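Side-chain contacts in thermotoga maritima TmcAL (Thermotoga maritima, PDB 5Y0T), which is a HUP-clan protein of the HIGH nucleotidyl transferase family that holds adenosine-5'-rp-alpha-thio-triphosphate in a pocket of its Rossmann-like fold: residues E26-D31 / D98-S103; L4-E9 / Y19-A24; G85-L90 / I186-I191. One frame throughout, in Å; residues are numbered along the deposited sequence.

Interaction 1: residues E26-D31 / D98-S103; sequences ELVKPD and DVVFGS. With TAT (adenosine-5'-rp-alpha-thio-triphosphate), chain E.
Val28, in the last turn of helix 15-28, straddles two side chains that rise from the same face of strand 98-103, Asp98 and Val100; its two methyls are shared between them, CG1 mainly on Asp98 and CG2 mainly on Val100. CG1, anti to the backbone N (chi1 170°), lies alongside the aspartate, with Val28 CG1 3.8 Å from Asp98 CB and equally far from the carboxylate carbon, Asp98 CG. The other branch meets Val100 methyl to methyl, Val28 CG2 to Val100 CG2 at 3.7 Å. One residue earlier, Leu27 only grazes the same methyl, its CD2 being 4.5 Å from Val100 CG2. Lys29, with positive phi, leaves the helix, and Pro30 packs on Leu4 of strand 3-8. The polar end of Asp98 is engaged within the sheet: OD2 accepts a hydrogen bond from His189 NE2 and OD1 forms a salt bridge with Arg187 NH2. Further along the strand, Gly102 N donates an almost straight bond to O3' of the bound nucleotide, 3.0 Å from N to O3' and 176° at the hydrogen. The contact is thus one of van der Waals packing, mostly carbon on carbon, with one carboxylate oxygen included, Asp98 OD1 lying 3.8 Å from Val28 CG1. It covers CB and part of the carboxylate of a buried aspartate whose charge is probably balanced by the neighbouring strand, while, of the two segments, it is Gly102 near the strand's end that bonds the ligand.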
loop_
_atom_site.group_PDB
_atom_site.type_symbol
_atom_site.label_atom_id
_atom_site.label_comp_id
_atom_site.label_asym_id
_atom_site.label_seq_id
_atom_site.Cartn_x
_atom_site.Cartn_y
_atom_site.Cartn_z
ATOM N N GLU A 26 -23.621 -38.769 -3.255
ATOM C CA GLU A 26 -24.200 -40.053 -3.631
ATOM C C GLU A 26 -23.293 -41.229 -3.240
ATOM O O GLU A 26 -23.770 -42.315 -2.929
ATOM C CB GLU A 26 -24.476 -40.079 -5.138
ATOM C CG GLU A 26 -25.581 -39.115 -5.576
ATOM C CD GLU A 26 -26.967 -39.523 -5.044
ATOM O OE1 GLU A 26 -27.165 -40.707 -4.675
ATOM O OE2 GLU A 26 -27.860 -38.654 -4.998
ATOM N N LEU A 27 -21.985 -41.014 -3.290
ATOM C CA LEU A 27 -21.021 -42.022 -2.851
ATOM C C LEU A 27 -21.109 -42.275 -1.343
ATOM O O LEU A 27 -21.264 -43.420 -0.904
ATOM C CB LEU A 27 -19.602 -41.590 -3.224
ATOM C CG LEU A 27 -18.462 -42.469 -2.682
ATOM C CD1 LEU A 27 -18.444 -43.802 -3.386
ATOM C CD2 LEU A 27 -17.125 -41.762 -2.829
ATOM N N VAL A 28 -20.975 -41.205 -0.566
ATOM C CA VAL A 28 -20.880 -41.288 0.892
ATOM C C VAL A 28 -22.246 -41.403 1.579
ATOM O O VAL A 28 -22.353 -41.980 2.663
ATOM C CB VAL A 28 -20.097 -40.059 1.423
ATOM C CG1 VAL A 28 -20.166 -39.932 2.945
ATOM C CG2 VAL A 28 -18.640 -40.154 0.939
ATOM N N LYS A 29 -23.290 -40.882 0.930
ATOM C CA LYS A 29 -24.633 -40.827 1.535
ATOM C C LYS A 29 -24.602 -40.205 2.924
ATOM O O LYS A 29 -25.048 -40.812 3.905
ATOM C CB LYS A 29 -25.250 -42.226 1.596
ATOM C CG LYS A 29 -25.422 -42.827 0.206
ATOM C CD LYS A 29 -26.082 -44.181 0.231
ATOM C CE LYS A 29 -26.214 -44.694 -1.190
ATOM N NZ LYS A 29 -26.674 -43.598 -2.107
ATOM N N PRO A 30 -24.083 -38.976 3.012
ATOM C CA PRO A 30 -23.983 -38.330 4.323
ATOM C C PRO A 30 -25.330 -37.792 4.798
ATOM O O PRO A 30 -26.252 -37.565 3.996
ATOM C CB PRO A 30 -22.996 -37.186 4.071
ATOM C CG PRO A 30 -23.307 -36.764 2.633
ATOM C CD PRO A 30 -23.729 -38.061 1.911
ATOM N N ASP A 31 -25.443 -37.605 6.109
ATOM C CA ASP A 31 -26.614 -36.961 6.695
ATOM C C ASP A 31 -26.545 -35.445 6.457
ATOM O O ASP A 31 -27.568 -34.791 6.285
ATOM C CB ASP A 31 -26.704 -37.286 8.194
ATOM C CG ASP A 31 -26.914 -38.770 8.449
ATOM O OD1 ASP A 31 -25.964 -39.473 8.858
ATOM O OD2 ASP A 31 -28.024 -39.242 8.191
ATOM N N ASP A 98 -16.122 -37.993 6.621
ATOM C CA ASP A 98 -15.718 -38.354 5.270
ATOM C C ASP A 98 -15.393 -37.112 4.476
ATOM O O ASP A 98 -16.139 -36.142 4.504
ATOM C CB ASP A 98 -16.814 -39.122 4.516
ATOM C CG ASP A 98 -17.108 -40.485 5.105
ATOM O OD1 ASP A 98 -17.949 -40.567 6.027
ATOM O OD2 ASP A 98 -16.523 -41.479 4.619
ATOM N N VAL A 99 -14.296 -37.163 3.736
ATOM C CA VAL A 99 -13.957 -36.090 2.811
ATOM C C VAL A 99 -13.732 -36.673 1.423
ATOM O O VAL A 99 -13.061 -37.700 1.274
ATOM C CB VAL A 99 -12.699 -35.311 3.275
ATOM C CG1 VAL A 99 -12.161 -34.433 2.146
ATOM C CG2 VAL A 99 -13.028 -34.467 4.505
ATOM N N VAL A 100 -14.324 -36.033 0.420
ATOM C CA VAL A 100 -14.221 -36.458 -0.970
ATOM C C VAL A 100 -13.588 -35.355 -1.816
ATOM O O VAL A 100 -14.076 -34.222 -1.820
ATOM C CB VAL A 100 -15.607 -36.787 -1.568
ATOM C CG1 VAL A 100 -15.466 -37.219 -3.016
ATOM C CG2 VAL A 100 -16.316 -37.865 -0.747
ATOM N N PHE A 101 -12.518 -35.671 -2.536
ATOM C CA PHE A 101 -11.926 -34.673 -3.429
ATOM C C PHE A 101 -11.827 -35.207 -4.851
ATOM O O PHE A 101 -11.667 -36.405 -5.046
ATOM C CB PHE A 101 -10.540 -34.235 -2.928
ATOM C CG PHE A 101 -9.578 -35.381 -2.682
ATOM C CD1 PHE A 101 -9.405 -35.894 -1.400
ATOM C CD2 PHE A 101 -8.822 -35.911 -3.715
ATOM C CE1 PHE A 101 -8.524 -36.943 -1.168
ATOM C CE2 PHE A 101 -7.937 -36.954 -3.487
ATOM C CZ PHE A 101 -7.794 -37.469 -2.207
ATOM N N GLY A 102 -11.906 -34.310 -5.833
ATOM C CA GLY A 102 -11.732 -34.681 -7.223
ATOM C C GLY A 102 -10.286 -35.050 -7.488
ATOM O O GLY A 102 -9.370 -34.446 -6.922
ATOM N N SER A 103 -10.089 -36.038 -8.355
ATOM C CA SER A 103 -8.772 -36.632 -8.581
ATOM C C SER A 103 -8.562 -36.961 -10.061
ATOM O O SER A 103 -9.485 -37.417 -10.741
ATOM C CB SER A 103 -8.633 -37.886 -7.704
ATOM O OG SER A 103 -7.614 -38.758 -8.150
HETATM N N1 TAT E . -14.923 -33.082 -12.341
HETATM C C2 TAT E . -14.935 -33.604 -11.099
HETATM N N3 TAT E . -14.619 -32.903 -9.996
HETATM C C4 TAT E . -14.265 -31.598 -10.088
HETATM C C5 TAT E . -14.246 -30.951 -11.403
HETATM C C6 TAT E . -14.599 -31.794 -12.569
HETATM N N6 TAT E . -14.603 -31.282 -13.824
HETATM N N7 TAT E . -13.876 -29.669 -11.201
HETATM C C8 TAT E . -13.684 -29.499 -9.867
HETATM N N9 TAT E . -13.918 -30.653 -9.210
HETATM P PA TAT E . -12.365 -26.225 -6.413
HETATM P PB TAT E . -10.697 -26.617 -8.801
HETATM P PG TAT E . -10.739 -25.905 -11.602
HETATM C "C1'" TAT E . -13.795 -30.863 -7.751
HETATM O O1A TAT E . -11.927 -25.836 -12.546
HETATM O O1B TAT E . -9.382 -25.903 -8.711
HETATM S S1G TAT E . -10.965 -26.565 -5.108
HETATM C "C2'" TAT E . -12.374 -30.534 -7.296
HETATM O "O2'" TAT E . -11.462 -31.595 -7.580
HETATM O O2A TAT E . -13.380 -25.137 -6.102
HETATM O O2B TAT E . -10.730 -28.116 -8.645
HETATM O O2G TAT E . -10.040 -24.569 -11.442
HETATM C "C3'" TAT E . -12.576 -30.287 -5.817
HETATM O "O3'" TAT E . -12.557 -31.523 -5.078
HETATM O O3A TAT E . -11.771 -25.856 -7.869
HETATM O O3B TAT E . -11.442 -26.209 -10.181
HETATM O O3G TAT E . -9.787 -27.058 -11.809
HETATM C "C4'" TAT E . -13.978 -29.688 -5.761
HETATM O "O4'" TAT E . -14.624 -29.976 -7.007
HETATM C "C5'" TAT E . -13.943 -28.168 -5.571
HETATM O "O5'" TAT E . -13.166 -27.603 -6.627
#

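Interaction 2: residues L4-E9 / Y19-A24. With TAT (adenosine-5'-rp-alpha-thio-triphosphate), chain E.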
loop_
_atom_site.group_PDB
_atom_site.type_symbol
_atom_site.label_atom_id
_atom_site.label_comp_id
_atom_site.label_asym_id
_atom_site.label_seq_id
_atom_site.Cartn_x
_atom_site.Cartn_y
_atom_site.Cartn_z
ATOM N N LEU A 4 -20.288 -35.404 5.377
ATOM C CA LEU A 4 -19.361 -35.153 4.285
ATOM C C LEU A 4 -18.725 -33.774 4.399
ATOM O O LEU A 4 -19.449 -32.784 4.509
ATOM C CB LEU A 4 -20.097 -35.242 2.954
ATOM C CG LEU A 4 -19.321 -34.818 1.708
ATOM C CD1 LEU A 4 -18.118 -35.766 1.509
ATOM C CD2 LEU A 4 -20.256 -34.815 0.500
ATOM N N GLY A 5 -17.395 -33.709 4.431
ATOM C CA GLY A 5 -16.692 -32.440 4.249
ATOM C C GLY A 5 -16.138 -32.326 2.832
ATOM O O GLY A 5 -15.664 -33.325 2.261
ATOM N N VAL A 6 -16.105 -31.110 2.297
ATOM C CA VAL A 6 -15.472 -30.854 1.007
ATOM C C VAL A 6 -14.668 -29.554 1.109
ATOM O O VAL A 6 -15.060 -28.608 1.812
ATOM C CB VAL A 6 -16.486 -30.785 -0.172
ATOM C CG1 VAL A 6 -17.212 -32.147 -0.359
ATOM C CG2 VAL A 6 -17.515 -29.656 0.003
ATOM N N VAL A 7 -13.526 -29.546 0.428
ATOM C CA VAL A 7 -12.612 -28.400 0.390
ATOM C C VAL A 7 -12.779 -27.733 -0.958
ATOM O O VAL A 7 -12.613 -28.388 -1.980
ATOM C CB VAL A 7 -11.148 -28.834 0.573
ATOM C CG1 VAL A 7 -10.202 -27.602 0.506
ATOM C CG2 VAL A 7 -10.983 -29.603 1.891
ATOM N N VAL A 8 -13.149 -26.455 -0.983
ATOM C CA VAL A 8 -13.592 -25.842 -2.232
ATOM C C VAL A 8 -13.187 -24.380 -2.336
ATOM O O VAL A 8 -12.854 -23.738 -1.351
ATOM C CB VAL A 8 -15.145 -25.920 -2.397
ATOM C CG1 VAL A 8 -15.635 -27.369 -2.351
ATOM C CG2 VAL A 8 -15.834 -25.093 -1.304
ATOM N N GLU A 9 -13.235 -23.867 -3.557
ATOM C CA GLU A 9 -12.965 -22.462 -3.848
ATOM C C GLU A 9 -14.170 -21.894 -4.587
ATOM O O GLU A 9 -14.589 -20.774 -4.307
ATOM C CB GLU A 9 -11.657 -22.300 -4.610
ATOM C CG GLU A 9 -10.483 -22.685 -3.719
ATOM C CD GLU A 9 -9.193 -22.001 -4.122
ATOM O OE1 GLU A 9 -8.766 -22.194 -5.274
ATOM O OE2 GLU A 9 -8.637 -21.239 -3.298
ATOM N N TYR A 19 -20.835 -31.571 -10.405
ATOM C CA TYR A 19 -20.522 -32.972 -10.658
ATOM C C TYR A 19 -19.828 -33.609 -9.461
ATOM O O TYR A 19 -20.233 -34.678 -9.011
ATOM C CB TYR A 19 -19.655 -33.059 -11.904
ATOM C CG TYR A 19 -19.412 -34.443 -12.466
ATOM C CD1 TYR A 19 -20.401 -35.119 -13.174
ATOM C CD2 TYR A 19 -18.167 -35.042 -12.338
ATOM C CE1 TYR A 19 -20.162 -36.364 -13.722
ATOM C CE2 TYR A 19 -17.911 -36.291 -12.895
ATOM C CZ TYR A 19 -18.913 -36.946 -13.576
ATOM O OH TYR A 19 -18.647 -38.180 -14.130
ATOM N N HIS A 20 -18.796 -32.941 -8.947
ATOM C CA HIS A 20 -18.085 -33.384 -7.749
ATOM C C HIS A 20 -19.002 -33.494 -6.537
ATOM O O HIS A 20 -19.004 -34.488 -5.813
ATOM C CB HIS A 20 -16.943 -32.415 -7.410
ATOM C CG HIS A 20 -16.402 -32.581 -6.019
ATOM N ND1 HIS A 20 -16.736 -31.736 -4.981
ATOM C CD2 HIS A 20 -15.571 -33.513 -5.491
ATOM C CE1 HIS A 20 -16.125 -32.132 -3.878
ATOM N NE2 HIS A 20 -15.423 -33.218 -4.157
ATOM N N LEU A 21 -19.776 -32.446 -6.306
ATOM C CA LEU A 21 -20.571 -32.365 -5.089
ATOM C C LEU A 21 -21.645 -33.434 -5.096
ATOM O O LEU A 21 -21.891 -34.089 -4.093
ATOM C CB LEU A 21 -21.201 -30.982 -4.948
ATOM C CG LEU A 21 -21.959 -30.755 -3.644
ATOM C CD1 LEU A 21 -21.043 -30.992 -2.442
ATOM C CD2 LEU A 21 -22.523 -29.347 -3.647
ATOM N N THR A 22 -22.281 -33.609 -6.244
ATOM C CA THR A 22 -23.311 -34.622 -6.382
ATOM C C THR A 22 -22.706 -36.022 -6.256
ATOM O O THR A 22 -23.259 -36.895 -5.581
ATOM C CB THR A 22 -24.041 -34.484 -7.736
ATOM O OG1 THR A 22 -24.702 -33.212 -7.792
ATOM C CG2 THR A 22 -25.075 -35.579 -7.901
ATOM N N SER A 23 -21.567 -36.234 -6.899
ATOM C CA SER A 23 -20.890 -37.541 -6.812
ATOM C C SER A 23 -20.516 -37.889 -5.371
ATOM O O SER A 23 -20.713 -39.022 -4.888
ATOM C CB SER A 23 -19.628 -37.553 -7.683
ATOM O OG SER A 23 -19.961 -37.582 -9.061
ATOM N N ALA A 24 -19.966 -36.904 -4.689
ATOM C CA ALA A 24 -19.521 -37.081 -3.321
ATOM C C ALA A 24 -20.675 -37.468 -2.421
ATOM O O ALA A 24 -20.541 -38.359 -1.585
ATOM C CB ALA A 24 -18.869 -35.779 -2.809
HETATM N N1 TAT E . -14.923 -33.082 -12.341
HETATM C C2 TAT E . -14.935 -33.604 -11.099
HETATM N N3 TAT E . -14.619 -32.903 -9.996
HETATM C C4 TAT E . -14.265 -31.598 -10.088
HETATM C C5 TAT E . -14.246 -30.951 -11.403
HETATM C C6 TAT E . -14.599 -31.794 -12.569
HETATM N N6 TAT E . -14.603 -31.282 -13.824
HETATM N N7 TAT E . -13.876 -29.669 -11.201
HETATM C C8 TAT E . -13.684 -29.499 -9.867
HETATM N N9 TAT E . -13.918 -30.653 -9.210
HETATM P PA TAT E . -12.365 -26.225 -6.413
HETATM P PB TAT E . -10.697 -26.617 -8.801
HETATM P PG TAT E . -10.739 -25.905 -11.602
HETATM C "C1'" TAT E . -13.795 -30.863 -7.751
HETATM O O1A TAT E . -11.927 -25.836 -12.546
HETATM O O1B TAT E . -9.382 -25.903 -8.711
HETATM S S1G TAT E . -10.965 -26.565 -5.108
HETATM C "C2'" TAT E . -12.374 -30.534 -7.296
HETATM O "O2'" TAT E . -11.462 -31.595 -7.580
HETATM O O2A TAT E . -13.380 -25.137 -6.102
HETATM O O2B TAT E . -10.730 -28.116 -8.645
HETATM O O2G TAT E . -10.040 -24.569 -11.442
HETATM C "C3'" TAT E . -12.576 -30.287 -5.817
HETATM O "O3'" TAT E . -12.557 -31.523 -5.078
HETATM O O3A TAT E . -11.771 -25.856 -7.869
HETATM O O3B TAT E . -11.442 -26.209 -10.181
HETATM O O3G TAT E . -9.787 -27.058 -11.809
HETATM C "C4'" TAT E . -13.978 -29.688 -5.761
HETATM O "O4'" TAT E . -14.624 -29.976 -7.007
HETATM C "C5'" TAT E . -13.943 -28.168 -5.571
HETATM O "O5'" TAT E . -13.166 -27.603 -6.627
#
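Leu4 and Val6 project from strand 4-8 onto helix 19-24, which runs back nearly antiparallel to it at 162°, the two axes approaching to 10.3 Å. The packing is tight at two points. Leu4 CD2 presses on the methyl of Ala24, 3.7 Å from its CB, and Val6 CG1 comes obliquely to the imidazole, 3.7 Å from His20 CE1. Val6 CG2 is more loosely met, 4.5 Å from Leu21 CD1, and Val8 turns its CG1 to the ligand's C5'. With CG anti to its backbone N (chi1 165°), His20 swings its ring between strand and nucleotide. One ring face lies under the ribose, His20 CG being 3.3 Å from the ligand's O4', and NE2 is hydrogen-bonded to Val100 O, which helps to fix the ring's rotation. Toward solvent the helix makes no such contacts with the strand: Thr22 is exposed and Ser23 only partly covered. There Ser23 OG curls back to Tyr19 O at 2.9 Å, reaching this carbonyl from the opposite face to the helical donor Ser23 N. The Tyr19 ring turns an edge to the base, CD2 lying 3.7 Å from the ligand's C2, and makes a T-shaped pair with Phe207. At the strand's end Glu9 N donates to O2A of the nucleotide (2.8 Å, 156° at the hydrogen). Strand and helix open a beta-alpha-beta unit, and the turn between them carries His14, another ligand-binding residue and the first histidine of an HxGH sequence. A nucleotide held at the end of the first strand and along the following helix is the characteristic arrangement of the HUP-type Rossmann-like fold.

Interaction 3: residues G85-L90 / I186-I191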
loop_
_atom_site.group_PDB
_atom_site.type_symbol
_atom_site.label_atom_id
_atom_site.label_comp_id
_atom_site.label_asym_id
_atom_site.label_seq_id
_atom_site.Cartn_x
_atom_site.Cartn_y
_atom_site.Cartn_z
ATOM N N GLY A 85 -4.617 -26.246 6.498
ATOM C CA GLY A 85 -5.669 -25.405 7.038
ATOM C C GLY A 85 -7.044 -26.010 6.822
ATOM O O GLY A 85 -7.866 -26.042 7.723
ATOM N N ALA A 86 -7.297 -26.504 5.616
ATOM C CA ALA A 86 -8.605 -27.025 5.284
ATOM C C ALA A 86 -8.982 -28.257 6.101
ATOM O O ALA A 86 -10.106 -28.371 6.587
ATOM C CB ALA A 86 -8.661 -27.346 3.784
ATOM N N VAL A 87 -8.049 -29.195 6.240
ATOM C CA VAL A 87 -8.307 -30.400 7.032
ATOM C C VAL A 87 -8.440 -30.026 8.526
ATOM O O VAL A 87 -9.274 -30.579 9.245
ATOM C CB VAL A 87 -7.191 -31.460 6.803
ATOM C CG1 VAL A 87 -7.306 -32.637 7.769
ATOM C CG2 VAL A 87 -7.239 -31.966 5.356
ATOM N N CYS A 88 -7.653 -29.063 8.999
ATOM C CA CYS A 88 -7.802 -28.653 10.403
ATOM C C CYS A 88 -9.209 -28.105 10.691
ATOM O O CYS A 88 -9.797 -28.420 11.727
ATOM C CB CYS A 88 -6.760 -27.595 10.792
ATOM S SG CYS A 88 -5.106 -28.219 11.096
ATOM N N VAL A 89 -9.740 -27.298 9.779
ATOM C CA VAL A 89 -11.073 -26.733 9.960
ATOM C C VAL A 89 -12.124 -27.847 9.941
ATOM O O VAL A 89 -12.992 -27.910 10.811
ATOM C CB VAL A 89 -11.442 -25.708 8.862
ATOM C CG1 VAL A 89 -12.907 -25.305 8.986
ATOM C CG2 VAL A 89 -10.549 -24.436 8.930
ATOM N N LEU A 90 -12.069 -28.704 8.928
ATOM C CA LEU A 90 -13.023 -29.814 8.868
ATOM C C LEU A 90 -12.938 -30.704 10.107
ATOM O O LEU A 90 -13.953 -31.018 10.729
ATOM C CB LEU A 90 -12.791 -30.641 7.604
ATOM C CG LEU A 90 -13.166 -29.858 6.346
ATOM C CD1 LEU A 90 -12.940 -30.690 5.076
ATOM C CD2 LEU A 90 -14.618 -29.375 6.413
ATOM N N ILE A 186 -10.868 -38.915 9.879
ATOM C CA ILE A 186 -11.616 -38.711 8.635
ATOM C C ILE A 186 -11.260 -39.747 7.561
ATOM O O ILE A 186 -10.082 -40.063 7.349
ATOM C CB ILE A 186 -11.381 -37.281 8.083
ATOM C CG1 ILE A 186 -12.079 -36.244 8.978
ATOM C CG2 ILE A 186 -11.869 -37.170 6.633
ATOM C CD1 ILE A 186 -11.711 -34.783 8.655
ATOM N N ARG A 187 -12.285 -40.308 6.916
ATOM C CA ARG A 187 -12.087 -41.186 5.765
ATOM C C ARG A 187 -12.034 -40.365 4.478
ATOM O O ARG A 187 -12.946 -39.583 4.216
ATOM C CB ARG A 187 -13.209 -42.225 5.670
ATOM C CG ARG A 187 -13.213 -43.252 6.797
ATOM C CD ARG A 187 -14.437 -44.154 6.703
ATOM N NE ARG A 187 -15.681 -43.393 6.821
ATOM C CZ ARG A 187 -16.494 -43.447 7.870
ATOM N NH1 ARG A 187 -16.213 -44.256 8.884
ATOM N NH2 ARG A 187 -17.606 -42.727 7.888
ATOM N N PHE A 188 -10.976 -40.544 3.685
ATOM C CA PHE A 188 -10.812 -39.795 2.434
ATOM C C PHE A 188 -11.208 -40.633 1.218
ATOM O O PHE A 188 -11.048 -41.855 1.212
ATOM C CB PHE A 188 -9.364 -39.278 2.291
ATOM C CG PHE A 188 -9.055 -38.128 3.216
ATOM C CD1 PHE A 188 -8.589 -38.363 4.503
ATOM C CD2 PHE A 188 -9.295 -36.826 2.822
ATOM C CE1 PHE A 188 -8.334 -37.307 5.365
ATOM C CE2 PHE A 188 -9.046 -35.753 3.677
ATOM C CZ PHE A 188 -8.565 -35.990 4.945
ATOM N N HIS A 189 -11.785 -39.977 0.219
ATOM C CA HIS A 189 -12.257 -40.660 -0.992
ATOM C C HIS A 189 -11.903 -39.799 -2.193
ATOM O O HIS A 189 -11.916 -38.586 -2.088
ATOM C CB HIS A 189 -13.770 -40.867 -0.987
ATOM C CG HIS A 189 -14.315 -41.420 0.290
ATOM N ND1 HIS A 189 -14.729 -42.727 0.412
ATOM C CD2 HIS A 189 -14.538 -40.836 1.492
ATOM C CE1 HIS A 189 -15.174 -42.931 1.640
ATOM N NE2 HIS A 189 -15.059 -41.802 2.319
ATOM N N THR A 190 -11.634 -40.431 -3.329
ATOM C CA THR A 190 -11.475 -39.713 -4.590
ATOM C C THR A 190 -12.718 -39.901 -5.435
ATOM O O THR A 190 -13.408 -40.913 -5.316
ATOM C CB THR A 190 -10.263 -40.216 -5.432
ATOM O OG1 THR A 190 -10.516 -41.562 -5.872
ATOM C CG2 THR A 190 -8.986 -40.195 -4.636
ATOM N N ILE A 191 -13.024 -38.908 -6.263
ATOM C CA ILE A 191 -13.861 -39.152 -7.424
ATOM C C ILE A 191 -13.089 -38.688 -8.654
ATOM O O ILE A 191 -12.223 -37.820 -8.558
ATOM C CB ILE A 191 -15.245 -38.442 -7.319
ATOM C CG1 ILE A 191 -15.100 -36.927 -7.102
ATOM C CG2 ILE A 191 -16.071 -39.073 -6.205
ATOM C CD1 ILE A 191 -15.227 -36.117 -8.378
#
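Leu90 and Ile186 bring the two backbones nearest, yet their CA atoms remain 9.0 Å apart, so helix 85-90 and the start of strand 187-191 meet through side chains alone. The helix is regular here, with Val89 N bonded to Gly85 O and Leu90 N to Ala86 O, which places Val87 and Leu90 about one turn apart and both directed at the strand. Ile186, just ahead of the strand, reaches across with CG1 and CD1 stretched out (chi2 170°), and its terminal CD1 stops 4.4 Å from Leu90 CB. Val87 uses CG2, the branch beside its backbone N, against the far end of the phenylalanine. Val87 CG2 lies 4.3 Å from Phe188 CZ, close to the ring plane, so the methyl meets an edge. One face of that ring is covered from within its own segment by Ile186 CG2, 3.7 Å above the ring plane and offset toward the rim. Both meetings across the contact are purely apolar and looser than close methyl contact. Phe188 also packs on Tyr175, Ile176 and Ala179 of helix 167-182, and Val87 touches Tyr175 as well, so the two helices share this side of the sheet. Val99 of strand 98-103 backs both Ile186 and Phe188, while Leu90 continues onto Val36 of strand 32-38.

How the interactions relate
From the N terminus, interaction 2 closes first, a short loop folding helix 15-28 back on strand 3-8. Interaction 1 opens on the end of that helix and closes at strand 98-103, beside strand 3-8, where Asp98 O meets Gly5 N. Interaction 3 starts before that closure, at helix 79-92, and ends on strand 187-192, so it crosses interaction 1 but follows interaction 2 in series. Strand 98-103 lies between 3-8 and 187-192 in the sheet. Helix 15-28 covers one face, while helix 79-92 packs on the other, its Ala86 and Leu90 touching Val7. Interactions 1 and 2 both touch the nucleotide, and Ile191 touches it from interaction 3's strand.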